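Local coordinates for protein fructose-bisphosphate aldolase class I (Thermoproteus tenax, PDB 1W8S) that is a class I aldolase of the DeoC/LacD family, built on a TIM-barrel fold, with 1,6-di-O-phosphono-beta-D-fructofuranose held in its pocket, at residues E[204-210]-E[232-237]; E[105-109]-E[138-142]. The protein carries 2 engineered substitutions. All coordinates share one frame; numbering follows the deposited sequence.

The two contacts lie on opposite sides of the chain's centre, about 27 Å apart between their centres and about 14 Å between nearest atoms, and do not touch. Contact 2 (105-109 with 138-142) comes first and is complete before contact 1 (204-210 with 232-237) begins. It pairs the starts of the neighbouring barrel strands 108-113 and 141-145. Contact 1 belongs to the same barrel but to the other ends of its strands: its segments follow strands 199-202 and 227-230, and Gly-204 and Arg-232 hold a phosphate of the bound ligand. Contact 2 is thus strand pairing at the entry ends of two barrel strands, whereas contact 1 is built at the exit ends, where the ligand binds.

Contact 1: residues E[204-210]-E[232-237]. With FBP (1,6-di-O-phosphono-beta-D-fructofuranose), chain O.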
ATOM      1  N   GLY E 204      27.119  -5.912 -19.494  1.00 16.87           N
ATOM      2  CA  GLY E 204      27.842  -6.175 -18.259  1.00 17.15           C
ATOM      3  C   GLY E 204      29.048  -5.257 -18.036  1.00 17.81           C
ATOM      4  O   GLY E 204      29.335  -4.380 -18.878  1.00 17.77           O
ATOM      5  N   PRO E 205      29.772  -5.465 -16.925  1.00 17.25           N
ATOM      6  CA  PRO E 205      30.998  -4.714 -16.638  1.00 17.44           C
ATOM      7  C   PRO E 205      31.984  -4.773 -17.779  1.00 16.98           C
ATOM      8  O   PRO E 205      32.031  -5.790 -18.482  1.00 16.99           O
ATOM      9  CB  PRO E 205      31.596  -5.440 -15.411  1.00 17.81           C
ATOM     10  CG  PRO E 205      30.441  -6.006 -14.735  1.00 18.32           C
ATOM     11  CD  PRO E 205      29.488  -6.445 -15.864  1.00 18.11           C
ATOM     12  N   LYS E 206      32.755  -3.699 -17.938  1.00 16.92           N
ATOM     13  CA  LYS E 206      33.789  -3.595 -18.948  1.00 17.28           C
ATOM     14  C   LYS E 206      34.707  -4.808 -18.811  1.00 17.04           C
ATOM     15  O   LYS E 206      35.195  -5.091 -17.724  1.00 16.44           O
ATOM     16  CB  LYS E 206      34.591  -2.294 -18.752  1.00 17.75           C
ATOM     17  CG  LYS E 206      35.510  -1.899 -19.924  1.00 19.28           C
ATOM     18  CD  LYS E 206      36.803  -1.196 -19.441  1.00 23.34           C
ATOM     19  CE  LYS E 206      36.623   0.289 -19.208  1.00 24.89           C
ATOM     20  NZ  LYS E 206      37.935   1.042 -19.263  1.00 27.39           N
ATOM     21  N   THR E 207      34.928  -5.519 -19.915  1.00 16.73           N
ATOM     22  CA  THR E 207      35.760  -6.715 -19.894  1.00 16.59           C
ATOM     23  C   THR E 207      37.206  -6.267 -19.868  1.00 17.40           C
ATOM     24  O   THR E 207      37.516  -5.116 -20.149  1.00 16.85           O
ATOM     25  CB  THR E 207      35.512  -7.598 -21.133  1.00 16.00           C
ATOM     26  OG1 THR E 207      35.661  -6.815 -22.325  1.00 14.94           O
ATOM     27  CG2 THR E 207      34.089  -8.073 -21.193  1.00 15.84           C
ATOM     28  N   LYS E 208      38.090  -7.206 -19.556  1.00 18.54           N
ATOM     29  CA  LYS E 208      39.519  -6.928 -19.466  1.00 19.18           C
ATOM     30  C   LYS E 208      40.112  -6.515 -20.812  1.00 18.89           C
ATOM     31  O   LYS E 208      40.935  -5.601 -20.887  1.00 18.88           O
ATOM     32  CB  LYS E 208      40.236  -8.165 -18.930  1.00 20.05           C
ATOM     33  CG  LYS E 208      39.793  -8.553 -17.526  1.00 22.69           C
ATOM     34  CD  LYS E 208      39.561 -10.076 -17.355  1.00 26.71           C
ATOM     35  CE  LYS E 208      40.495 -10.656 -16.288  1.00 28.60           C
ATOM     36  NZ  LYS E 208      40.178 -10.140 -14.917  1.00 29.40           N
ATOM     37  N   THR E 209      39.706  -7.198 -21.876  1.00 18.66           N
ATOM     38  CA  THR E 209      40.108  -6.811 -23.225  1.00 17.85           C
ATOM     39  C   THR E 209      38.882  -6.659 -24.104  1.00 17.54           C
ATOM     40  O   THR E 209      37.837  -7.253 -23.851  1.00 15.47           O
ATOM     41  CB  THR E 209      41.016  -7.868 -23.863  1.00 18.36           C
ATOM     42  OG1 THR E 209      40.279  -9.085 -24.027  1.00 17.69           O
ATOM     43  CG2 THR E 209      42.193  -8.226 -22.949  1.00 18.16           C
ATOM     44  N   GLU E 210      39.046  -5.897 -25.179  1.00 17.39           N
ATOM     45  CA  GLU E 210      37.990  -5.755 -26.169  1.00 17.47           C
ATOM     46  C   GLU E 210      37.669  -7.110 -26.769  1.00 17.05           C
ATOM     47  O   GLU E 210      36.516  -7.398 -27.055  1.00 16.40           O
ATOM     48  CB  GLU E 210      38.395  -4.738 -27.247  1.00 17.53           C
ATOM     49  CG  GLU E 210      38.370  -3.330 -26.668  1.00 17.77           C
ATOM     50  CD  GLU E 210      38.712  -2.241 -27.651  1.00 19.28           C
ATOM     51  OE1 GLU E 210      39.176  -2.538 -28.775  1.00 18.12           O
ATOM     52  OE2 GLU E 210      38.510  -1.069 -27.270  1.00 20.29           O
ATOM     53  N   ARG E 232      28.572   0.031 -20.693  1.00 11.83           N
ATOM     54  CA  ARG E 232      29.956   0.213 -20.244  1.00 11.55           C
ATOM     55  C   ARG E 232      30.988  -0.262 -21.247  1.00 11.19           C
ATOM     56  O   ARG E 232      32.001   0.401 -21.462  1.00 10.75           O
ATOM     57  CB  ARG E 232      30.179  -0.485 -18.900  1.00 11.81           C
ATOM     58  CG  ARG E 232      29.378   0.163 -17.751  1.00 12.41           C
ATOM     59  CD  ARG E 232      29.362  -0.681 -16.492  1.00 12.25           C
ATOM     60  NE  ARG E 232      28.285  -1.653 -16.619  1.00 13.83           N
ATOM     61  CZ  ARG E 232      27.954  -2.512 -15.702  1.00 14.87           C
ATOM     62  NH1 ARG E 232      28.595  -2.539 -14.549  1.00 16.42           N
ATOM     63  NH2 ARG E 232      26.962  -3.354 -15.938  1.00 16.08           N
ATOM     64  N   ASN E 233      30.749  -1.413 -21.876  1.00 11.52           N
ATOM     65  CA  ASN E 233      31.740  -1.957 -22.823  1.00 12.02           C
ATOM     66  C   ASN E 233      31.884  -1.132 -24.106  1.00 12.34           C
ATOM     67  O   ASN E 233      32.795  -1.375 -24.890  1.00 12.92           O
ATOM     68  CB  ASN E 233      31.443  -3.415 -23.157  1.00 12.02           C
ATOM     69  CG  ASN E 233      32.052  -4.355 -22.170  1.00 12.29           C
ATOM     70  OD1 ASN E 233      33.284  -4.512 -22.131  1.00 12.61           O
ATOM     71  ND2 ASN E 233      31.224  -4.925 -21.305  1.00 11.71           N
ATOM     72  N   VAL E 234      30.997  -0.165 -24.315  1.00 12.42           N
ATOM     73  CA  VAL E 234      31.210   0.877 -25.304  1.00 13.36           C
ATOM     74  C   VAL E 234      31.693   2.181 -24.636  1.00 13.81           C
ATOM     75  O   VAL E 234      32.814   2.593 -24.860  1.00 13.89           O
ATOM     76  CB  VAL E 234      29.959   1.097 -26.199  1.00 13.63           C
ATOM     77  CG1 VAL E 234      30.136   2.296 -27.129  1.00 12.54           C
ATOM     78  CG2 VAL E 234      29.710  -0.155 -27.042  1.00 15.09           C
ATOM     79  N   TRP E 235      30.870   2.834 -23.820  1.00 14.25           N
ATOM     80  CA  TRP E 235      31.218   4.208 -23.402  1.00 14.05           C
ATOM     81  C   TRP E 235      32.175   4.356 -22.232  1.00 14.91           C
ATOM     82  O   TRP E 235      32.628   5.472 -21.968  1.00 14.33           O
ATOM     83  CB  TRP E 235      29.991   5.109 -23.238  1.00 14.41           C
ATOM     84  CG  TRP E 235      28.913   4.571 -22.417  1.00 13.60           C
ATOM     85  CD1 TRP E 235      27.689   4.157 -22.838  1.00 14.35           C
ATOM     86  CD2 TRP E 235      28.922   4.413 -21.002  1.00 13.60           C
ATOM     87  NE1 TRP E 235      26.932   3.736 -21.767  1.00 12.42           N
ATOM     88  CE2 TRP E 235      27.668   3.892 -20.626  1.00 12.22           C
ATOM     89  CE3 TRP E 235      29.871   4.645 -20.001  1.00 14.29           C
ATOM     90  CZ2 TRP E 235      27.355   3.581 -19.320  1.00 11.82           C
ATOM     91  CZ3 TRP E 235      29.525   4.367 -18.691  1.00 12.69           C
ATOM     92  CH2 TRP E 235      28.306   3.829 -18.371  1.00 13.18           C
ATOM     93  N   GLN E 236      32.527   3.265 -21.552  1.00 15.97           N
ATOM     94  CA  GLN E 236      33.652   3.329 -20.599  1.00 17.95           C
ATOM     95  C   GLN E 236      35.016   3.204 -21.289  1.00 18.16           C
ATOM     96  O   GLN E 236      36.042   3.270 -20.608  1.00 18.31           O
ATOM     97  CB  GLN E 236      33.572   2.256 -19.504  1.00 18.21           C
ATOM     98  CG  GLN E 236      32.640   2.583 -18.363  1.00 21.83           C
ATOM     99  CD  GLN E 236      32.870   1.698 -17.125  1.00 23.16           C
ATOM    100  OE1 GLN E 236      32.957   0.471 -17.225  1.00 21.11           O
ATOM    101  NE2 GLN E 236      32.943   2.332 -15.963  1.00 28.33           N
ATOM    102  N   ARG E 237      35.029   2.995 -22.611  1.00 18.47           N
ATOM    103  CA  ARG E 237      36.275   2.950 -23.385  1.00 18.72           C
ATOM    104  C   ARG E 237      36.621   4.306 -23.983  1.00 19.10           C
ATOM    105  O   ARG E 237      35.764   4.985 -24.516  1.00 18.49           O
ATOM    106  CB  ARG E 237      36.175   1.919 -24.500  1.00 18.90           C
ATOM    107  CG  ARG E 237      35.824   0.562 -23.983  1.00 20.05           C
ATOM    108  CD  ARG E 237      35.766  -0.509 -25.043  1.00 22.15           C
ATOM    109  NE  ARG E 237      35.463  -1.824 -24.460  1.00 23.10           N
ATOM    110  CZ  ARG E 237      36.312  -2.519 -23.726  1.00 23.45           C
ATOM    111  NH1 ARG E 237      37.524  -2.051 -23.490  1.00 23.19           N
ATOM    112  NH2 ARG E 237      35.951  -3.698 -23.218  1.00 23.59           N
TER
HETATM  113  P1  FBP O 270      25.870  -2.525 -19.485  1.00 16.68           P
HETATM  114  O1P FBP O 270      26.751  -1.427 -19.031  1.00 16.25           O
HETATM  115  O2P FBP O 270      26.214  -3.118 -20.884  1.00 14.16           O
HETATM  116  O3P FBP O 270      25.809  -3.706 -18.510  1.00 15.13           O
HETATM  117  O1  FBP O 270      24.409  -1.899 -19.608  1.00 15.99           O
HETATM  118  C1  FBP O 270      23.292  -2.709 -19.903  1.00 20.84           C
HETATM  119  C2  FBP O 270      22.388  -2.787 -18.664  1.00 24.86           C
HETATM  120  O2  FBP O 270      21.277  -3.676 -18.920  1.00 26.06           O
HETATM  121  C3  FBP O 270      21.848  -1.428 -18.198  1.00 24.70           C
HETATM  122  O3  FBP O 270      20.750  -0.932 -18.946  1.00 25.41           O
HETATM  123  C4  FBP O 270      21.495  -1.747 -16.745  1.00 26.46           C
HETATM  124  O4  FBP O 270      21.436  -0.627 -15.879  1.00 28.33           O
HETATM  125  C5  FBP O 270      22.655  -2.648 -16.346  1.00 28.64           C
HETATM  126  O5  FBP O 270      23.085  -3.325 -17.539  1.00 27.88           O
HETATM  127  C6  FBP O 270      22.221  -3.633 -15.268  1.00 30.90           C
HETATM  128  O6  FBP O 270      23.293  -4.518 -14.996  1.00 34.26           O
HETATM  129  P2  FBP O 270      23.875  -4.689 -13.495  1.00 35.66           P
HETATM  130  O4P FBP O 270      25.367  -4.881 -13.634  1.00 34.36           O
HETATM  131  O5P FBP O 270      23.467  -3.485 -12.645  1.00 31.87           O
HETATM  132  O6P FBP O 270      23.386  -6.012 -12.878  1.00 29.44           O
HETATM  133  O   HOH W   1      28.643  -3.278 -21.224  1.00 25.56           O
HETATM  134  O   HOH W   2      32.735  -1.669 -15.835  1.00 25.37           O
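Gly-204 and Arg-232 meet around one phosphate of the bound 1,6-di-O-phosphono-beta-D-fructofuranose. Gly-204 N donates to O3P at 2.7 Å, and Arg-232 NH2 reaches the same O3P at 2.8 Å. Arg-232 N and NE both donate to O1P, each bond almost straight, while NH2 also bonds O4P of the other phosphate, so the guanidinium spans both. A water joins Gly-204 O, Asn-233 and O2P. Pro-205 N lies over the centre of the Arg-232 guanidinium, 3.6 Å above its plane; Pro-205 O takes a bond from Asn-233 ND2, which comes from above the carbonyl plane. This pairing of a loop after one strand with the start of the short helix 232-235 after the next is the phosphate-binding arrangement familiar from TIM barrels; Lys-179 and Ser-202 also bond the ligand. Lys-206, bent at chi2 and chi3 (-146° and -84°), runs its CE past Gln-236 CB, and NZ makes a weak bond to Gln-236 O. Gln-236 NE2 itself bonds Asp-33. Thr-207 N donates to Asn-233 OD1 (2.9 Å, 164°). That oxygen also accepts from Arg-237 NH2 at 3.0 Å, while NE holds Asn-233 O, fixing the guanidinium side-on. Its two faces are covered by Lys-206 CG and, opposite, Glu-210 CG, 3.5 Å above the plane. The Glu-210 carboxylate stands nearly perpendicular to that plane.

Contact 2: residues E[105-109]-E[138-142]; sequences GASAV and DLPLV
Leu-139 lays its branched end against the backbone of residues 106-108, its CG 4.0 Å from Ala-108 CA. The two methyls divide the work: CD1 lies near the carbonyl oxygens of Ala-106 and Ser-107, whereas CD2 turns to Val-109 CG1 at 3.8 Å and more distantly to Ala-106 CB. A chi1 of -124°, away from the usual staggered values, accompanies this placement. Leu-139 and Val-109 cross at about a right angle, and Ala-101 and Val-102 of helix 98-103 add to the same apolar cluster. In Val-109, CG1 is anti to the carbonyl carbon (chi1 -69°) and serves Leu-139, while CG2, between the backbone N and the carbonyl carbon, meets Leu-141 CD1 at 4.0 Å. The segments bring together the two parallel strands of a beta-alpha-beta unit of the TIM barrel, strand 108-113, helix 120-137 and strand 141-145, and the contact is buried where those strands begin. Both segments enter from helix ends closed by Schellman motifs, at Gly-105 and Asp-138. Val-109 grips the neighbouring strand on both sides of Leu-141: its N donates to Pro-140 O (3.0 Å, 170°), and its O accepts from Val-142 N at 2.7 Å, also almost straight. Leu-141 CA approaches the same Val-109 oxygen in a CA-H...O contact, and its own N is bonded to Asp-174. Leu-141 and Val-109 lie on one face of the sheet, where Leu-141 also packs on Leu-127 and Ile-130 of helix 120-137. The Pro-140 ring lies beside residues 107-108, with CD 3.2 Å from Ser-107 O and CB against Ala-108 CB. CB and the CG2 methyl of Val-142 stay near Val-109 O.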
ATOM      1  N   GLY E 105       8.989  11.113 -26.692  1.00 15.22           N
ATOM      2  CA  GLY E 105       9.455  10.668 -27.983  1.00 15.88           C
ATOM      3  C   GLY E 105       9.920   9.231 -28.028  1.00 15.38           C
ATOM      4  O   GLY E 105      10.578   8.821 -28.981  1.00 15.49           O
ATOM      5  N   ALA E 106       9.567   8.466 -27.016  1.00 14.86           N
ATOM      6  CA  ALA E 106       9.932   7.051 -26.939  1.00 14.91           C
ATOM      7  C   ALA E 106       9.285   6.254 -28.051  1.00 14.25           C
ATOM      8  O   ALA E 106       8.148   6.510 -28.392  1.00 13.67           O
ATOM      9  CB  ALA E 106       9.513   6.475 -25.592  1.00 15.00           C
ATOM     10  N   SER E 107      10.029   5.292 -28.606  1.00 13.45           N
ATOM     11  CA  SER E 107       9.508   4.270 -29.521  1.00 13.15           C
ATOM     12  C   SER E 107       9.284   2.931 -28.844  1.00 13.64           C
ATOM     13  O   SER E 107       8.707   2.017 -29.433  1.00 13.83           O
ATOM     14  CB  SER E 107      10.502   4.013 -30.653  1.00 13.33           C
ATOM     15  OG  SER E 107      10.594   5.134 -31.475  1.00 11.59           O
ATOM     16  N   ALA E 108       9.807   2.791 -27.641  1.00 13.74           N
ATOM     17  CA  ALA E 108       9.505   1.662 -26.765  1.00 13.80           C
ATOM     18  C   ALA E 108       9.730   2.076 -25.316  1.00 13.24           C
ATOM     19  O   ALA E 108      10.294   3.153 -25.025  1.00 13.28           O
ATOM     20  CB  ALA E 108      10.380   0.488 -27.102  1.00 14.08           C
ATOM     21  N   VAL E 109       9.281   1.219 -24.413  1.00 12.88           N
ATOM     22  CA  VAL E 109       9.515   1.392 -22.987  1.00 13.37           C
ATOM     23  C   VAL E 109      10.201   0.177 -22.418  1.00 13.60           C
ATOM     24  O   VAL E 109      10.025  -0.960 -22.898  1.00 14.54           O
ATOM     25  CB  VAL E 109       8.237   1.710 -22.172  1.00 13.44           C
ATOM     26  CG1 VAL E 109       7.723   3.117 -22.509  1.00 14.67           C
ATOM     27  CG2 VAL E 109       7.161   0.664 -22.381  1.00 13.60           C
ATOM     28  N   ASP E 138       0.410   1.529 -27.972  1.00 13.22           N
ATOM     29  CA  ASP E 138       1.128   0.798 -29.049  1.00 15.12           C
ATOM     30  C   ASP E 138       2.638   1.086 -29.001  1.00 14.92           C
ATOM     31  O   ASP E 138       3.246   1.397 -30.023  1.00 16.54           O
ATOM     32  CB  ASP E 138       0.524   1.186 -30.417  1.00 15.92           C
ATOM     33  CG  ASP E 138       0.682   0.093 -31.474  1.00 20.34           C
ATOM     34  OD1 ASP E 138       0.375  -1.098 -31.211  1.00 24.75           O
ATOM     35  OD2 ASP E 138       1.116   0.355 -32.604  1.00 25.87           O
ATOM     36  N   LEU E 139       3.219   1.016 -27.804  1.00 15.51           N
ATOM     37  CA  LEU E 139       4.664   1.117 -27.584  1.00 15.92           C
ATOM     38  C   LEU E 139       5.150  -0.256 -27.130  1.00 15.75           C
ATOM     39  O   LEU E 139       4.651  -0.747 -26.122  1.00 16.66           O
ATOM     40  CB  LEU E 139       4.940   2.134 -26.475  1.00 17.30           C
ATOM     41  CG  LEU E 139       5.872   3.293 -26.788  1.00 20.46           C
ATOM     42  CD1 LEU E 139       5.526   3.935 -28.101  1.00 23.16           C
ATOM     43  CD2 LEU E 139       5.883   4.297 -25.669  1.00 23.48           C
ATOM     44  N   PRO E 140       6.095  -0.894 -27.839  1.00 14.44           N
ATOM     45  CA  PRO E 140       6.657  -2.166 -27.376  1.00 14.21           C
ATOM     46  C   PRO E 140       7.249  -2.088 -25.978  1.00 13.96           C
ATOM     47  O   PRO E 140       7.838  -1.096 -25.648  1.00 14.18           O
ATOM     48  CB  PRO E 140       7.759  -2.454 -28.391  1.00 15.14           C
ATOM     49  CG  PRO E 140       7.339  -1.705 -29.609  1.00 14.64           C
ATOM     50  CD  PRO E 140       6.692  -0.466 -29.117  1.00 14.55           C
ATOM     51  N   LEU E 141       7.051  -3.142 -25.183  1.00 13.70           N
ATOM     52  CA  LEU E 141       7.599  -3.281 -23.853  1.00 13.01           C
ATOM     53  C   LEU E 141       8.807  -4.182 -23.865  1.00 13.45           C
ATOM     54  O   LEU E 141       8.711  -5.338 -24.290  1.00 12.66           O
ATOM     55  CB  LEU E 141       6.530  -3.877 -22.944  1.00 13.68           C
ATOM     56  CG  LEU E 141       6.928  -4.253 -21.531  1.00 14.36           C
ATOM     57  CD1 LEU E 141       7.335  -3.021 -20.768  1.00 15.99           C
ATOM     58  CD2 LEU E 141       5.760  -5.023 -20.881  1.00 16.74           C
ATOM     59  N   VAL E 142       9.932  -3.646 -23.400  1.00 13.67           N
ATOM     60  CA  VAL E 142      11.163  -4.413 -23.200  1.00 14.36           C
ATOM     61  C   VAL E 142      11.269  -4.690 -21.714  1.00 15.51           C
ATOM     62  O   VAL E 142      11.355  -3.740 -20.911  1.00 15.89           O
ATOM     63  CB  VAL E 142      12.428  -3.649 -23.675  1.00 14.35           C
ATOM     64  CG1 VAL E 142      13.690  -4.592 -23.588  1.00 15.24           C
ATOM     65  CG2 VAL E 142      12.230  -3.075 -25.043  1.00 15.28           C
TER